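Local coordinates for protein UDP-L-Rhamnose Synthase (PDB 7JID) that probably catalyses the NADPH-dependent formation of UDP-L-rhamnose, and binds both NADP and a UDP-deoxysugar, at residues 157-162 and 211-216; 4-9 and 26-31; 232-237 and 283-288; 42-47 and 98-103; 192-197 and 275-280. All blocks are in the same frame, centred on the assembly; numbering follows the deposited sequence.

Interaction 1 of 5, residues 157-162 and 211-216; sequences VLNLRI and TGTFNF
Arg161 starts with CG beside its backbone N (chi1 -63°) and runs extended from CG to NE, which lays it alongside Asn215, itself turned the same way at chi1 (-71°). Arg161 NH1 then donates to Asn215 OD1 over 2.8 Å, close to the guanidinium plane, while Thr213 CG2 lies against one face of that group. Next along the same side of the sheet, Asn159 ND2 donates to Thr213 OG1 at 2.9 Å. Asp147 takes a second bond from Asn159 ND2 and a salt bridge from Arg161 NH2, tying both side chains to helix 138-150. The other side is apolar: Leu160 CD1 sits 4.0 Å from the centroid of the Phe216 ring, almost on its normal, in a CH-pi contact, and Ile162 CG2 meets the ring edge. Leu158 CD1 reaches Phe214 CD2 at 3.6 Å. Backbone bonds such as Arg161 N to Phe214 O (2.9 Å) join the strands in parallel, making them the final pair of the six-stranded Rossmann sheet, where Ile162 comes within about 4 Å of NADP.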
# COMPACT_ATOMS: atom_id res chain seq x y z
N VAL A 157 17.85 -1.04 5.64
CA VAL A 157 17.55 -0.29 4.38
C VAL A 157 17.91 1.18 4.54
O VAL A 157 17.54 1.78 5.57
CB VAL A 157 16.08 -0.43 3.97
CG1 VAL A 157 15.73 0.44 2.79
CG2 VAL A 157 15.73 -1.89 3.71
N LEU A 158 18.54 1.73 3.53
CA LEU A 158 18.79 3.17 3.42
C LEU A 158 17.62 3.78 2.62
O LEU A 158 17.56 3.49 1.41
CB LEU A 158 20.14 3.43 2.74
CG LEU A 158 20.58 4.89 2.62
CD1 LEU A 158 20.69 5.53 3.99
CD2 LEU A 158 21.86 4.95 1.81
N ASN A 159 16.81 4.60 3.25
CA ASN A 159 15.62 5.25 2.65
C ASN A 159 15.96 6.72 2.39
O ASN A 159 15.92 7.51 3.32
CB ASN A 159 14.40 4.97 3.52
CG ASN A 159 13.23 5.85 3.16
OD1 ASN A 159 12.96 6.02 1.97
ND2 ASN A 159 12.52 6.31 4.17
N LEU A 160 16.21 7.07 1.15
CA LEU A 160 16.64 8.45 0.80
C LEU A 160 15.45 9.22 0.22
O LEU A 160 14.83 8.77 -0.75
CB LEU A 160 17.80 8.45 -0.19
CG LEU A 160 19.06 7.77 0.33
CD1 LEU A 160 20.14 7.82 -0.72
CD2 LEU A 160 19.52 8.35 1.67
N ARG A 161 15.06 10.30 0.89
CA ARG A 161 13.97 11.17 0.38
C ARG A 161 14.49 12.29 -0.52
O ARG A 161 14.99 13.34 -0.04
CB ARG A 161 13.23 11.72 1.59
CG ARG A 161 12.54 10.70 2.47
CD ARG A 161 11.84 11.50 3.53
NE ARG A 161 11.18 10.76 4.56
CZ ARG A 161 10.96 11.20 5.80
NH1 ARG A 161 11.49 12.35 6.19
NH2 ARG A 161 10.26 10.45 6.63
N ILE A 162 14.46 12.09 -1.84
CA ILE A 162 14.81 13.17 -2.80
C ILE A 162 13.53 13.93 -3.12
O ILE A 162 12.43 13.37 -2.96
CB ILE A 162 15.52 12.65 -4.06
CG1 ILE A 162 14.65 11.63 -4.81
CG2 ILE A 162 16.89 12.11 -3.68
CD1 ILE A 162 15.05 11.51 -6.26
N THR A 211 22.42 3.04 7.05
CA THR A 211 21.00 2.63 6.94
C THR A 211 20.14 3.70 7.60
O THR A 211 20.69 4.61 8.21
CB THR A 211 20.70 1.23 7.50
OG1 THR A 211 20.97 1.20 8.90
CG2 THR A 211 21.45 0.18 6.72
N GLY A 212 18.83 3.57 7.43
CA GLY A 212 17.88 4.49 8.05
C GLY A 212 17.25 5.42 7.02
O GLY A 212 17.61 5.36 5.85
N THR A 213 16.46 6.35 7.50
CA THR A 213 15.83 7.38 6.64
C THR A 213 16.73 8.62 6.64
O THR A 213 17.18 9.04 7.71
CB THR A 213 14.41 7.68 7.09
OG1 THR A 213 13.65 6.49 6.87
CG2 THR A 213 13.77 8.81 6.32
N PHE A 214 16.92 9.23 5.48
CA PHE A 214 17.59 10.55 5.35
C PHE A 214 16.79 11.41 4.39
O PHE A 214 16.61 11.03 3.21
CB PHE A 214 19.01 10.43 4.83
CG PHE A 214 19.99 9.82 5.82
CD1 PHE A 214 20.92 10.63 6.47
CD2 PHE A 214 20.05 8.45 5.99
CE1 PHE A 214 21.85 10.05 7.33
CE2 PHE A 214 20.95 7.89 6.89
CZ PHE A 214 21.88 8.69 7.52
N ASN A 215 16.47 12.61 4.82
CA ASN A 215 16.09 13.71 3.90
C ASN A 215 17.31 13.96 3.01
O ASN A 215 18.43 14.08 3.51
CB ASN A 215 15.64 14.93 4.70
CG ASN A 215 14.31 14.74 5.36
OD1 ASN A 215 13.47 13.95 4.93
ND2 ASN A 215 14.11 15.44 6.48
N PHE A 216 17.11 13.98 1.71
CA PHE A 216 18.19 13.86 0.72
C PHE A 216 17.98 14.93 -0.34
O PHE A 216 18.03 14.66 -1.54
CB PHE A 216 18.26 12.44 0.18
CG PHE A 216 19.66 12.12 -0.23
CD1 PHE A 216 20.64 11.89 0.73
CD2 PHE A 216 19.96 11.93 -1.56
CE1 PHE A 216 21.92 11.54 0.31
CE2 PHE A 216 21.25 11.63 -1.96
CZ PHE A 216 22.21 11.40 -1.01

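Interaction 2 of 5, residues 4-9 and 26-31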
# COMPACT_ATOMS: atom_id res chain seq x y z
N MET A 4 33.23 -4.02 -5.53
CA MET A 4 32.10 -4.89 -5.07
C MET A 4 31.08 -5.09 -6.21
O MET A 4 31.23 -4.47 -7.27
CB MET A 4 31.37 -4.26 -3.87
CG MET A 4 32.23 -4.12 -2.63
SD MET A 4 31.37 -3.41 -1.22
CE MET A 4 30.62 -1.99 -2.02
N LYS A 5 30.07 -5.92 -5.96
CA LYS A 5 28.99 -6.28 -6.93
C LYS A 5 27.68 -5.60 -6.50
O LYS A 5 27.24 -5.86 -5.38
CB LYS A 5 28.79 -7.79 -6.98
CG LYS A 5 27.92 -8.25 -8.14
CD LYS A 5 27.60 -9.71 -8.13
CE LYS A 5 28.74 -10.55 -8.65
NZ LYS A 5 28.23 -11.87 -9.10
N TRP A 6 27.12 -4.78 -7.39
CA TRP A 6 25.93 -3.94 -7.11
C TRP A 6 24.80 -4.38 -8.03
O TRP A 6 24.95 -4.26 -9.29
CB TRP A 6 26.25 -2.46 -7.33
CG TRP A 6 27.35 -1.88 -6.50
CD1 TRP A 6 28.69 -2.18 -6.59
CD2 TRP A 6 27.25 -0.85 -5.51
NE1 TRP A 6 29.40 -1.45 -5.69
CE2 TRP A 6 28.55 -0.58 -5.03
CE3 TRP A 6 26.19 -0.10 -4.98
CZ2 TRP A 6 28.82 0.37 -4.05
CZ3 TRP A 6 26.45 0.81 -3.98
CH2 TRP A 6 27.75 1.09 -3.56
N LEU A 7 23.72 -4.90 -7.44
CA LEU A 7 22.52 -5.28 -8.21
C LEU A 7 21.57 -4.08 -8.22
O LEU A 7 21.17 -3.68 -7.13
CB LEU A 7 21.87 -6.50 -7.56
CG LEU A 7 20.57 -6.96 -8.22
CD1 LEU A 7 20.81 -7.34 -9.67
CD2 LEU A 7 19.96 -8.08 -7.45
N ILE A 8 21.25 -3.59 -9.41
CA ILE A 8 20.47 -2.33 -9.57
C ILE A 8 19.11 -2.66 -10.19
O ILE A 8 19.06 -3.05 -11.37
CB ILE A 8 21.24 -1.29 -10.40
CG1 ILE A 8 22.68 -1.05 -9.91
CG2 ILE A 8 20.44 0.02 -10.47
CD1 ILE A 8 22.79 -0.70 -8.45
N PHE A 9 18.06 -2.36 -9.44
CA PHE A 9 16.67 -2.36 -9.93
C PHE A 9 16.34 -0.96 -10.44
O PHE A 9 16.71 0.00 -9.75
CB PHE A 9 15.72 -2.74 -8.79
CG PHE A 9 15.75 -4.21 -8.46
CD1 PHE A 9 14.85 -5.09 -9.02
CD2 PHE A 9 16.72 -4.70 -7.60
CE1 PHE A 9 14.92 -6.45 -8.73
CE2 PHE A 9 16.78 -6.05 -7.30
CZ PHE A 9 15.87 -6.92 -7.86
N GLN A 26 33.69 4.38 -11.17
CA GLN A 26 34.37 4.17 -9.87
C GLN A 26 35.02 2.78 -9.80
O GLN A 26 35.60 2.47 -8.75
CB GLN A 26 33.40 4.36 -8.71
CG GLN A 26 32.95 5.80 -8.52
CD GLN A 26 32.23 5.98 -7.20
OE1 GLN A 26 32.03 5.04 -6.45
NE2 GLN A 26 31.76 7.19 -6.94
N GLY A 27 34.88 1.95 -10.83
CA GLY A 27 35.50 0.61 -10.89
C GLY A 27 34.65 -0.47 -10.24
O GLY A 27 35.18 -1.56 -9.93
N GLU A 28 33.36 -0.20 -9.99
CA GLU A 28 32.46 -1.22 -9.39
C GLU A 28 31.86 -2.09 -10.48
O GLU A 28 31.75 -1.64 -11.64
CB GLU A 28 31.36 -0.58 -8.54
CG GLU A 28 31.88 0.35 -7.46
CD GLU A 28 32.64 -0.27 -6.31
OE1 GLU A 28 32.22 -1.31 -5.78
OE2 GLU A 28 33.61 0.36 -5.86
N GLN A 29 31.46 -3.30 -10.11
CA GLN A 29 30.71 -4.22 -11.00
C GLN A 29 29.21 -3.95 -10.79
O GLN A 29 28.76 -4.11 -9.69
CB GLN A 29 31.02 -5.67 -10.69
CG GLN A 29 30.43 -6.62 -11.73
CD GLN A 29 30.53 -8.08 -11.34
OE1 GLN A 29 31.11 -8.43 -10.32
NE2 GLN A 29 29.91 -8.93 -12.14
N VAL A 30 28.51 -3.56 -11.84
CA VAL A 30 27.05 -3.27 -11.80
C VAL A 30 26.32 -4.39 -12.55
O VAL A 30 26.69 -4.67 -13.72
CB VAL A 30 26.78 -1.89 -12.41
CG1 VAL A 30 25.30 -1.64 -12.60
CG2 VAL A 30 27.41 -0.80 -11.57
N VAL A 31 25.32 -4.97 -11.91
CA VAL A 31 24.40 -5.98 -12.51
C VAL A 31 23.01 -5.33 -12.58
O VAL A 31 22.49 -4.99 -11.50
CB VAL A 31 24.37 -7.28 -11.69
CG1 VAL A 31 23.49 -8.36 -12.32
CG2 VAL A 31 25.76 -7.83 -11.42
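Glu28 OE1 receives two N-H groups from the other segment: the indole Trp6 NE1 at 2.8 Å and the backbone Met4 N at 2.9 Å. They arrive from opposite faces of the carboxylate. The oxygen lies in the indole plane, but the carboxylate itself stands nearly perpendicular to the ring, 81° from it. A bend at chi2 (-68°) folds Glu28 back over the strand start to make this grip possible. Beside it the backbones pair in parallel. Gln29 N donates to Met4 O and Trp6 N to Gln29 O; further on, Val31 N meets Trp6 O in a short, virtually straight bond of 2.7 Å, and Ile8 N closes on Val31 O. Side chains follow the same register: Lys5 runs beside Gln29, with CE 3.6 Å from Gln29 OE1, and its NZ goes on to Ile50 O. On the Trp6 face, Ile8 CG1 touches Val30 CG1 at 3.8 Å. Farther out, helix 14-25 ends in a Schellman motif at Gly27 and delivers the chain to strand 29-32, completing the first beta-alpha-beta unit of the Rossmann fold. Leu23 of that helix and Ala206 pack on Trp6, and Arg207 forms a salt bridge with Glu28 OE2. With two N-H donors on one oxygen and an arginine on the other, the carboxylate is firmly oriented and is probably kept ionised.

Interaction 3 of 5, residues 232-237 and 283-288; sequences RDIHKP and EVVSKM
His235 and Val285 make the one hydrogen bond across this contact: His235 NE2 donates to Val285 O at 2.7 Å, with the oxygen in the plane of the imidazole. The bond is somewhat bent, at 147°, and the donor is tilted out of the carbonyl plane. Val285 O also accepts from Met288 N, which reaches it from the opposite face, so this last-turn carbonyl is held from two sides. Within the same helix end, Ser286 OG turns back to donate to Glu283 O. Apolar packing accompanies the polar bond. Val285 CG1 is the shared surface, meeting Ile234 CD1 at 3.9 Å and His235 CD2 at the same 3.9 Å. Ile234 CG2 stands 3.6 Å above the centre of the imidazole plane and backs the ring from within its own segment, while Phe290 meets the ring with its plane inclined by about 65°. The salt bridges stay within each segment and do not cross the contact: Arg232 grips Asp233 side-on, with NE 2.9 Å from Asp233 OD1, and Lys287 NZ reaches Glu283 OE2 at 2.9 Å. The contact is thus a junction of two helix C-termini, in which the imidazole just past helix 224-234 donates to a last-turn carbonyl of helix 277-287.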
# COMPACT_ATOMS: atom_id res chain seq x y z
N ARG A 232 17.81 33.34 -16.65
CA ARG A 232 17.67 34.62 -17.37
C ARG A 232 18.95 35.44 -17.20
O ARG A 232 19.52 35.91 -18.22
CB ARG A 232 16.48 35.41 -16.83
CG ARG A 232 16.27 36.78 -17.48
CD ARG A 232 15.26 37.59 -16.68
NE ARG A 232 15.78 37.82 -15.35
CZ ARG A 232 15.07 37.97 -14.25
NH1 ARG A 232 13.75 37.89 -14.26
NH2 ARG A 232 15.71 38.15 -13.10
N ASP A 233 19.38 35.60 -15.95
CA ASP A 233 20.47 36.55 -15.58
C ASP A 233 21.85 36.00 -15.96
O ASP A 233 22.76 36.84 -16.14
CB ASP A 233 20.38 36.88 -14.10
CG ASP A 233 19.15 37.69 -13.78
OD1 ASP A 233 18.59 38.30 -14.70
OD2 ASP A 233 18.78 37.76 -12.61
N ILE A 234 22.03 34.70 -16.09
CA ILE A 234 23.32 34.08 -16.50
C ILE A 234 23.36 33.91 -18.03
O ILE A 234 24.40 34.28 -18.64
CB ILE A 234 23.62 32.79 -15.73
CG1 ILE A 234 23.80 33.06 -14.24
CG2 ILE A 234 24.86 32.08 -16.27
CD1 ILE A 234 23.86 31.82 -13.42
N HIS A 235 22.29 33.43 -18.66
CA HIS A 235 22.32 33.00 -20.08
C HIS A 235 21.32 33.72 -20.99
O HIS A 235 21.66 33.91 -22.19
CB HIS A 235 22.02 31.51 -20.17
CG HIS A 235 23.06 30.65 -19.56
ND1 HIS A 235 24.37 30.63 -20.02
CD2 HIS A 235 22.99 29.79 -18.53
CE1 HIS A 235 25.06 29.77 -19.30
NE2 HIS A 235 24.22 29.22 -18.38
N LYS A 236 20.10 33.95 -20.53
CA LYS A 236 18.93 34.24 -21.40
C LYS A 236 18.25 35.54 -20.99
O LYS A 236 17.20 35.55 -20.35
CB LYS A 236 17.95 33.07 -21.38
CG LYS A 236 18.48 31.79 -22.00
CD LYS A 236 17.41 30.73 -22.06
CE LYS A 236 17.90 29.45 -22.69
NZ LYS A 236 18.12 29.61 -24.15
N PRO A 237 18.81 36.71 -21.36
CA PRO A 237 18.26 37.99 -20.91
C PRO A 237 16.82 38.27 -21.38
O PRO A 237 16.13 38.99 -20.71
CB PRO A 237 19.22 39.03 -21.53
CG PRO A 237 19.91 38.31 -22.66
CD PRO A 237 19.97 36.85 -22.25
N GLU A 283 25.57 26.98 -9.70
CA GLU A 283 26.61 26.12 -10.33
C GLU A 283 25.97 25.40 -11.51
O GLU A 283 26.52 25.50 -12.65
CB GLU A 283 27.30 25.21 -9.31
CG GLU A 283 28.27 24.22 -9.96
CD GLU A 283 29.11 23.35 -9.03
OE1 GLU A 283 29.23 23.68 -7.84
OE2 GLU A 283 29.65 22.33 -9.51
N VAL A 284 24.84 24.72 -11.31
CA VAL A 284 24.14 23.94 -12.37
C VAL A 284 23.83 24.83 -13.56
O VAL A 284 24.12 24.42 -14.71
CB VAL A 284 22.86 23.27 -11.80
CG1 VAL A 284 21.88 22.76 -12.86
CG2 VAL A 284 23.26 22.13 -10.88
N VAL A 285 23.16 25.96 -13.33
CA VAL A 285 22.74 26.87 -14.44
C VAL A 285 23.98 27.36 -15.19
O VAL A 285 23.90 27.44 -16.44
CB VAL A 285 21.89 28.03 -13.91
CG1 VAL A 285 21.64 29.08 -14.98
CG2 VAL A 285 20.57 27.49 -13.37
N SER A 286 25.07 27.66 -14.49
CA SER A 286 26.31 28.20 -15.14
C SER A 286 26.84 27.19 -16.17
O SER A 286 27.38 27.64 -17.22
CB SER A 286 27.35 28.57 -14.11
OG SER A 286 28.02 27.44 -13.57
N LYS A 287 26.60 25.89 -15.95
CA LYS A 287 27.18 24.77 -16.74
C LYS A 287 26.19 24.26 -17.80
O LYS A 287 26.61 23.45 -18.64
CB LYS A 287 27.57 23.63 -15.81
CG LYS A 287 28.70 23.99 -14.86
CD LYS A 287 28.96 22.95 -13.80
CE LYS A 287 30.18 23.29 -12.97
NZ LYS A 287 30.65 22.09 -12.23
N MET A 288 24.94 24.71 -17.76
CA MET A 288 23.80 24.14 -18.53
C MET A 288 23.92 24.54 -20.00
O MET A 288 24.19 25.72 -20.24
CB MET A 288 22.47 24.72 -18.07
CG MET A 288 21.82 23.91 -17.08
SD MET A 288 20.14 24.47 -16.87
CE MET A 288 19.69 23.06 -15.87

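Interaction 4 of 5, residues 42-47 and 98-103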
# COMPACT_ATOMS: atom_id res chain seq x y z
N ALA A 42 10.89 -14.26 -8.15
CA ALA A 42 11.98 -14.01 -9.12
C ALA A 42 13.09 -13.16 -8.46
O ALA A 42 14.30 -13.41 -8.71
CB ALA A 42 11.45 -13.37 -10.37
N VAL A 43 12.71 -12.18 -7.64
CA VAL A 43 13.69 -11.31 -6.94
C VAL A 43 14.57 -12.19 -6.05
O VAL A 43 15.83 -12.05 -6.08
CB VAL A 43 12.97 -10.25 -6.08
CG1 VAL A 43 13.95 -9.57 -5.15
CG2 VAL A 43 12.22 -9.26 -6.97
N GLU A 44 13.96 -13.09 -5.27
CA GLU A 44 14.74 -13.91 -4.32
C GLU A 44 15.63 -14.86 -5.11
O GLU A 44 16.78 -15.03 -4.71
CB GLU A 44 13.85 -14.68 -3.36
CG GLU A 44 14.67 -15.56 -2.44
CD GLU A 44 13.97 -16.01 -1.19
OE1 GLU A 44 12.76 -15.74 -1.06
OE2 GLU A 44 14.65 -16.60 -0.35
N ARG A 45 15.15 -15.42 -6.22
CA ARG A 45 16.00 -16.29 -7.07
C ARG A 45 17.18 -15.45 -7.58
O ARG A 45 18.33 -15.97 -7.54
CB ARG A 45 15.20 -16.92 -8.21
CG ARG A 45 14.28 -18.07 -7.79
CD ARG A 45 13.73 -18.78 -9.03
NE ARG A 45 12.87 -17.97 -9.90
CZ ARG A 45 11.56 -17.73 -9.69
NH1 ARG A 45 10.95 -18.24 -8.63
NH2 ARG A 45 10.88 -16.98 -10.53
N GLU A 46 16.93 -14.23 -8.04
CA GLU A 46 18.00 -13.38 -8.65
C GLU A 46 19.03 -13.03 -7.58
O GLU A 46 20.24 -13.13 -7.86
CB GLU A 46 17.45 -12.13 -9.31
CG GLU A 46 18.52 -11.33 -10.03
CD GLU A 46 17.97 -10.34 -11.04
OE1 GLU A 46 16.92 -9.74 -10.74
OE2 GLU A 46 18.56 -10.17 -12.12
N ILE A 47 18.58 -12.63 -6.40
CA ILE A 47 19.48 -12.22 -5.29
C ILE A 47 20.27 -13.43 -4.80
O ILE A 47 21.48 -13.29 -4.56
CB ILE A 47 18.67 -11.54 -4.18
CG1 ILE A 47 18.34 -10.13 -4.67
CG2 ILE A 47 19.41 -11.53 -2.87
CD1 ILE A 47 17.48 -9.31 -3.75
N GLN A 98 16.81 -7.97 3.43
CA GLN A 98 16.96 -8.17 4.88
C GLN A 98 17.24 -9.64 5.14
O GLN A 98 18.17 -9.96 5.93
CB GLN A 98 15.71 -7.71 5.59
CG GLN A 98 15.81 -7.89 7.09
CD GLN A 98 14.55 -7.46 7.78
OE1 GLN A 98 13.46 -8.03 7.61
NE2 GLN A 98 14.71 -6.50 8.67
N LYS A 99 16.47 -10.53 4.52
CA LYS A 99 16.65 -11.98 4.77
C LYS A 99 18.08 -12.39 4.42
O LYS A 99 18.65 -13.16 5.23
CB LYS A 99 15.64 -12.78 3.96
CG LYS A 99 15.92 -14.28 3.87
CD LYS A 99 14.79 -15.03 3.15
CE LYS A 99 15.04 -16.52 3.02
NZ LYS A 99 13.92 -17.20 2.32
N TYR A 100 18.61 -11.93 3.28
CA TYR A 100 19.97 -12.26 2.78
C TYR A 100 21.05 -11.38 3.45
O TYR A 100 22.24 -11.54 3.10
CB TYR A 100 19.97 -12.26 1.25
CG TYR A 100 19.28 -13.47 0.67
CD1 TYR A 100 19.99 -14.63 0.40
CD2 TYR A 100 17.91 -13.49 0.48
CE1 TYR A 100 19.35 -15.77 -0.08
CE2 TYR A 100 17.26 -14.62 0.02
CZ TYR A 100 17.99 -15.77 -0.26
OH TYR A 100 17.34 -16.88 -0.71
N ASN A 101 20.67 -10.47 4.35
CA ASN A 101 21.65 -9.57 5.04
C ASN A 101 22.43 -8.78 4.00
O ASN A 101 23.67 -8.62 4.14
CB ASN A 101 22.63 -10.36 5.93
CG ASN A 101 21.97 -10.99 7.13
OD1 ASN A 101 21.97 -12.21 7.29
ND2 ASN A 101 21.40 -10.17 8.00
N ILE A 102 21.75 -8.30 2.94
CA ILE A 102 22.40 -7.49 1.88
C ILE A 102 21.85 -6.06 1.99
O ILE A 102 20.63 -5.89 2.02
CB ILE A 102 22.21 -8.04 0.46
CG1 ILE A 102 22.72 -9.48 0.31
CG2 ILE A 102 22.91 -7.11 -0.50
CD1 ILE A 102 22.31 -10.12 -0.97
N HIS A 103 22.74 -5.10 2.12
CA HIS A 103 22.33 -3.68 2.27
C HIS A 103 21.50 -3.26 1.05
O HIS A 103 21.92 -3.50 -0.08
CB HIS A 103 23.57 -2.81 2.45
CG HIS A 103 23.26 -1.37 2.57
ND1 HIS A 103 23.00 -0.57 1.47
CD2 HIS A 103 23.14 -0.60 3.66
CE1 HIS A 103 22.70 0.64 1.90
NE2 HIS A 103 22.80 0.67 3.24
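Ile47 forms the close-packed side of the contact: its CG2 lies over one face of the Tyr100 ring, 4.0 Å from Tyr100 CG, and 3.7 Å from Ile102 CD1. Ile96 and Cys97 of helix 79-99 extend this apolar patch between helices 40-50 and 79-99, on the flank of the Rossmann sheet. Ile102 comes into it because helix 79-99 stops in a Schellman motif at Asn101 and the chain turns toward strand 103-109. The outer side is polar and more open, with Lys99 exposed to solvent. There Glu44, extended from a chi1 of 177°, reaches both partners. Its OE2 accepts from Lys99 NZ at 2.8 Å on the syn lone pair and from Tyr100 OH at 2.7 Å on the anti one. The carboxylate crosses the tyrosine ring plane at 84°, approaching at the ring edge. Two donors converging on one oxygen, one of them a salt-bridge partner, should favour the ionised glutamate and tether the tyrosine hydroxyl, while Ile47 packs on the ring face.

Interaction 5 of 5, residues 192-197 and 275-280; sequences MTILDQ and PDILTG
The Gln197 side-chain amide has Pro275 CG above one side of its plane, 3.6 Å from Gln197 OE1, and Gly280 CA close to that plane, at the edge between OE1 and NE2, 3.6 Å from Gln197 NE2. The proline and glutamine side chains cross rather than run together. The rotation of the amide is settled by a neighbour: Asn218 ND2 donates to Gln197 OE1 and also to Pro275 O, so one asparagine bridges the two segments where they make no direct hydrogen bond. The segments carry the starts of helices 195-207 and 277-287. Ile194 occupies the N-cap position of the first; Asp276 is the N-cap of the second, where its OD1 accepts from Thr279 N at 2.9 Å in a nearly straight capping bond. Gly280, one turn in, has no side chain, and Ile194 CD1 rests directly on its backbone, 3.3 Å from Gly280 C. This is the tightest point of the contact. Ile277 adds its own methyl: with CG1 anti to the backbone nitrogen (chi1 -176°), its CD1 swings back to within 3.9 Å of Ile194 CD1 and 4.1 Å of Met192 CB. Val222 packs on both Met192 and Ile277. Beyond them Ile281 and Val284 continue the apolar surface around Ile194, while the side chain of Met192 approaches the bound UDP-sugar to about 6 Å.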
# COMPACT_ATOMS: atom_id res chain seq x y z
N MET A 192 14.95 20.74 -2.80
CA MET A 192 15.20 20.04 -4.08
C MET A 192 16.55 19.32 -4.02
O MET A 192 17.35 19.68 -3.21
CB MET A 192 15.16 20.96 -5.30
CG MET A 192 14.07 22.00 -5.23
SD MET A 192 13.82 22.77 -6.84
CE MET A 192 12.47 23.92 -6.47
N THR A 193 16.74 18.37 -4.92
CA THR A 193 17.91 17.47 -4.98
C THR A 193 18.66 17.71 -6.28
O THR A 193 18.09 17.42 -7.34
CB THR A 193 17.47 16.01 -4.91
OG1 THR A 193 16.76 15.77 -3.69
CG2 THR A 193 18.65 15.06 -4.90
N ILE A 194 19.91 18.20 -6.21
CA ILE A 194 20.78 18.27 -7.40
C ILE A 194 21.51 16.93 -7.54
O ILE A 194 22.36 16.63 -6.70
CB ILE A 194 21.74 19.46 -7.35
CG1 ILE A 194 20.95 20.78 -7.25
CG2 ILE A 194 22.61 19.40 -8.60
CD1 ILE A 194 21.80 21.96 -7.03
N LEU A 195 21.09 16.12 -8.50
CA LEU A 195 21.57 14.72 -8.58
C LEU A 195 23.06 14.71 -8.91
O LEU A 195 23.74 13.83 -8.38
CB LEU A 195 20.76 13.94 -9.62
CG LEU A 195 19.34 13.58 -9.22
CD1 LEU A 195 18.63 12.90 -10.37
CD2 LEU A 195 19.31 12.70 -7.97
N ASP A 196 23.57 15.65 -9.70
CA ASP A 196 25.02 15.67 -10.01
C ASP A 196 25.83 15.76 -8.72
O ASP A 196 26.86 15.13 -8.61
CB ASP A 196 25.36 16.78 -10.99
CG ASP A 196 24.54 16.72 -12.25
OD1 ASP A 196 25.04 16.15 -13.25
OD2 ASP A 196 23.41 17.24 -12.25
N GLN A 197 25.35 16.52 -7.74
CA GLN A 197 26.02 16.74 -6.45
C GLN A 197 25.75 15.60 -5.47
O GLN A 197 26.65 15.27 -4.65
CB GLN A 197 25.59 18.11 -5.90
CG GLN A 197 26.17 19.22 -6.74
CD GLN A 197 25.53 20.56 -6.46
OE1 GLN A 197 24.88 20.73 -5.44
NE2 GLN A 197 25.74 21.50 -7.39
N PRO A 275 26.43 21.49 -1.07
CA PRO A 275 26.15 22.92 -1.23
C PRO A 275 24.70 23.26 -0.88
O PRO A 275 23.81 22.46 -1.20
CB PRO A 275 26.38 23.19 -2.72
CG PRO A 275 27.35 22.10 -3.14
CD PRO A 275 26.92 20.90 -2.33
N ASP A 276 24.46 24.42 -0.27
CA ASP A 276 23.07 24.92 -0.17
C ASP A 276 22.50 24.96 -1.59
O ASP A 276 23.24 25.05 -2.61
CB ASP A 276 22.99 26.28 0.51
CG ASP A 276 23.49 27.36 -0.41
OD1 ASP A 276 22.69 27.81 -1.25
OD2 ASP A 276 24.69 27.79 -0.29
N ILE A 277 21.18 24.79 -1.69
CA ILE A 277 20.49 24.64 -2.99
C ILE A 277 20.75 25.85 -3.92
O ILE A 277 20.84 25.67 -5.15
CB ILE A 277 18.98 24.39 -2.76
CG1 ILE A 277 18.24 24.12 -4.06
CG2 ILE A 277 18.31 25.53 -2.00
CD1 ILE A 277 18.76 22.93 -4.81
N LEU A 278 20.84 27.08 -3.41
CA LEU A 278 21.03 28.25 -4.32
C LEU A 278 22.47 28.29 -4.88
O LEU A 278 22.63 28.44 -6.13
CB LEU A 278 20.62 29.54 -3.60
CG LEU A 278 20.59 30.73 -4.56
CD1 LEU A 278 19.51 30.53 -5.60
CD2 LEU A 278 20.33 32.03 -3.83
N THR A 279 23.47 28.07 -4.05
CA THR A 279 24.87 27.88 -4.51
C THR A 279 24.89 26.74 -5.53
O THR A 279 25.46 26.94 -6.63
CB THR A 279 25.84 27.60 -3.36
OG1 THR A 279 25.78 28.67 -2.40
CG2 THR A 279 27.25 27.43 -3.85
N GLY A 280 24.22 25.62 -5.24
CA GLY A 280 24.22 24.47 -6.15
C GLY A 280 23.52 24.78 -7.44
O GLY A 280 24.03 24.39 -8.51

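How the interactions relate
Interactions 1 and 2 lie at opposite edges of one parallel sheet, with centres 20 Å apart, and interaction 4 touches both: Leu7 CD2 packs on Ile47 CG1 at 3.8 Å, and His103 CD2 on Thr211 CG2 at 3.6 Å. Interaction 5 links this sheet, through Thr193, to helix 277-287. Thr193 OG1 lies 2.7 Å from Phe216 O of interaction 1, a probable hydrogen bond, and Ile194 CG2 meets Val284 CG2 of interaction 3 at 3.6 Å. Interactions 1 and 5 are nearest the ligands, the side chain of Ile162 lying about 4 Å from NADP and about 5 Å from the UDP-sugar, whereas interactions 3 and 4 are peripheral, on opposite sides of the chain's centre, their own centres 44 Å apart.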